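Local coordinates for polycyclic ketone monooxygenase (Myceliophthora thermophila, PDB 5MQ6), which uses FAD and NADPH to insert one oxygen atom beside the carbonyl of ketones, polycyclic ones above all, giving esters or lactones, at residues 194-199 / 211-216. Sequence-based numbering, arbitrary orientation.
Sequences LWSLEV and ELKLQA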
loop_
_atom_site.group_PDB
_atom_site.type_symbol
_atom_site.label_atom_id
_atom_site.label_comp_id
_atom_site.label_asym_id
_atom_site.label_seq_id
_atom_site.Cartn_x
_atom_site.Cartn_y
_atom_site.Cartn_z
ATOM N N LEU A 194 -19.588 -8.875 -22.042
ATOM C CA LEU A 194 -19.288 -7.641 -21.347
ATOM C C LEU A 194 -19.224 -7.962 -19.879
ATOM O O LEU A 194 -19.875 -8.902 -19.415
ATOM C CB LEU A 194 -20.380 -6.613 -21.575
ATOM C CG LEU A 194 -20.439 -5.931 -22.939
ATOM C CD1 LEU A 194 -21.769 -5.196 -23.176
ATOM C CD2 LEU A 194 -19.302 -4.959 -23.195
ATOM N N TRP A 195 -18.399 -7.201 -19.166
ATOM C CA TRP A 195 -18.425 -7.170 -17.729
ATOM C C TRP A 195 -19.569 -6.215 -17.267
ATOM O O TRP A 195 -19.761 -5.172 -17.884
ATOM C CB TRP A 195 -17.087 -6.611 -17.206
ATOM C CG TRP A 195 -16.004 -7.573 -17.355
ATOM C CD1 TRP A 195 -15.049 -7.591 -18.358
ATOM C CD2 TRP A 195 -15.756 -8.679 -16.535
ATOM N NE1 TRP A 195 -14.196 -8.680 -18.190
ATOM C CE2 TRP A 195 -14.580 -9.347 -17.058
ATOM C CE3 TRP A 195 -16.342 -9.157 -15.354
ATOM C CZ2 TRP A 195 -14.034 -10.502 -16.466
ATOM C CZ3 TRP A 195 -15.780 -10.327 -14.757
ATOM C CH2 TRP A 195 -14.648 -10.960 -15.320
ATOM N N SER A 196 -20.303 -6.605 -16.216
ATOM C CA SER A 196 -21.235 -5.754 -15.510
ATOM C C SER A 196 -20.713 -5.508 -14.087
ATOM O O SER A 196 -20.376 -6.455 -13.370
ATOM C CB SER A 196 -22.539 -6.478 -15.361
ATOM O OG SER A 196 -23.203 -6.564 -16.607
ATOM N N LEU A 197 -20.688 -4.250 -13.699
ATOM C CA LEU A 197 -20.368 -3.878 -12.361
ATOM C C LEU A 197 -21.622 -3.420 -11.624
ATOM O O LEU A 197 -22.361 -2.613 -12.175
ATOM C CB LEU A 197 -19.368 -2.751 -12.386
ATOM C CG LEU A 197 -17.893 -3.082 -12.709
ATOM C CD1 LEU A 197 -17.713 -3.474 -14.157
ATOM C CD2 LEU A 197 -17.005 -1.908 -12.317
ATOM N N GLU A 198 -21.800 -3.910 -10.396
ATOM C CA GLU A 198 -22.785 -3.382 -9.479
ATOM C C GLU A 198 -22.141 -2.415 -8.566
ATOM O O GLU A 198 -21.256 -2.807 -7.802
ATOM C CB GLU A 198 -23.346 -4.432 -8.568
ATOM C CG GLU A 198 -24.160 -5.433 -9.264
ATOM C CD GLU A 198 -24.573 -6.582 -8.351
ATOM O OE1 GLU A 198 -24.316 -6.559 -7.068
ATOM O OE2 GLU A 198 -25.180 -7.510 -8.953
ATOM N N VAL A 199 -22.675 -1.199 -8.556
ATOM C CA VAL A 199 -22.070 -0.043 -7.954
ATOM C C VAL A 199 -23.154 0.706 -7.142
ATOM O O VAL A 199 -24.308 0.879 -7.604
ATOM C CB VAL A 199 -21.553 0.874 -9.056
ATOM C CG1 VAL A 199 -21.092 2.113 -8.448
ATOM C CG2 VAL A 199 -20.433 0.229 -9.904
ATOM N N GLU A 211 -28.244 2.990 -7.002
ATOM C CA GLU A 211 -27.747 1.730 -7.401
ATOM C C GLU A 211 -27.551 1.819 -8.902
ATOM O O GLU A 211 -28.482 2.244 -9.626
ATOM C CB GLU A 211 -28.725 0.664 -7.051
ATOM C CG GLU A 211 -28.841 0.537 -5.542
ATOM C CD GLU A 211 -27.611 -0.038 -4.872
ATOM O OE1 GLU A 211 -27.021 -1.006 -5.334
ATOM O OE2 GLU A 211 -27.243 0.491 -3.852
ATOM N N LEU A 212 -26.332 1.462 -9.351
ATOM C CA LEU A 212 -25.955 1.502 -10.764
ATOM C C LEU A 212 -25.402 0.171 -11.237
ATOM O O LEU A 212 -24.695 -0.520 -10.454
ATOM C CB LEU A 212 -24.985 2.628 -11.083
ATOM C CG LEU A 212 -25.417 4.019 -10.661
ATOM C CD1 LEU A 212 -24.146 4.860 -10.554
ATOM C CD2 LEU A 212 -26.327 4.662 -11.665
ATOM N N LYS A 213 -25.810 -0.185 -12.479
ATOM C CA LYS A 213 -25.237 -1.265 -13.227
ATOM C C LYS A 213 -24.487 -0.689 -14.417
ATOM O O LYS A 213 -25.082 0.001 -15.253
ATOM C CB LYS A 213 -26.275 -2.220 -13.686
ATOM C CG LYS A 213 -25.683 -3.430 -14.425
ATOM C CD LYS A 213 -26.725 -4.500 -14.687
ATOM C CE LYS A 213 -26.357 -5.290 -15.890
ATOM N NZ LYS A 213 -27.192 -6.493 -15.939
ATOM N N LEU A 214 -23.179 -0.958 -14.484
ATOM C CA LEU A 214 -22.348 -0.349 -15.510
ATOM C C LEU A 214 -21.681 -1.443 -16.245
ATOM O O LEU A 214 -21.285 -2.399 -15.618
ATOM C CB LEU A 214 -21.323 0.564 -14.919
ATOM C CG LEU A 214 -21.830 1.621 -13.990
ATOM C CD1 LEU A 214 -20.738 2.357 -13.255
ATOM C CD2 LEU A 214 -22.671 2.630 -14.760
ATOM N N GLN A 215 -21.580 -1.301 -17.565
ATOM C CA GLN A 215 -20.933 -2.315 -18.359
ATOM C C GLN A 215 -19.691 -1.870 -19.085
ATOM O O GLN A 215 -19.544 -0.709 -19.407
ATOM C CB GLN A 215 -21.906 -2.919 -19.341
ATOM C CG GLN A 215 -23.050 -3.680 -18.648
ATOM C CD GLN A 215 -23.936 -4.367 -19.647
ATOM O OE1 GLN A 215 -24.587 -3.737 -20.483
ATOM N NE2 GLN A 215 -23.924 -5.679 -19.598
ATOM N N ALA A 216 -18.780 -2.797 -19.309
ATOM C CA ALA A 216 -17.535 -2.478 -20.017
ATOM C C ALA A 216 -16.983 -3.654 -20.758
ATOM O O ALA A 216 -17.161 -4.767 -20.310
ATOM C CB ALA A 216 -16.476 -1.979 -19.029
HETATM O O HOH W 1 -25.794 -1.580 -7.857
#
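Gln-215 and Ser-196 face each other as a non-hydrogen-bonded pair, where no backbone N-H...O bond links the two residues and the side chains can bond instead. Gln-215 CB lies 3.4 Å from the carbonyl O of Trp-195; CG, set beside its own backbone N (chi1 -65°), passes 3.5 Å from Ser-196 OG. The chain then runs extended, CD 3.8 Å from Ser-196 OG, and NE2 donates to that hydroxyl at 3.2 Å, 25° out of the amide plane. OE1 is hydrogen-bonded to Arg-78 NH2, while Leu-194 crosses the glutamine at about a right angle, CD1 nearest OE1. Lys-213 CE flanks Ser-196 OG at 3.5 Å. Strands 194-201 and 210-216 form an antiparallel beta hairpin between strands 181-189 and 78-84, the latter leading into the Rossmann-type glycine motif at FAD; paired backbone bonds join Trp-195/Ala-216, Leu-197/Leu-214 and Val-199/Leu-212, Leu-197 N to Leu-214 O (2.7 Å) being nearly straight at 175°. An alanine in place of Gln-215 is likely to leave Ser-196 OG without its amide donor and Arg-78 without this acceptor. On the other face Val-199 CG2 meets Leu-214 CD1 at 4.0 Å, and Leu-197 packs on Val-183, an FAD-binding residue, and Ile-82.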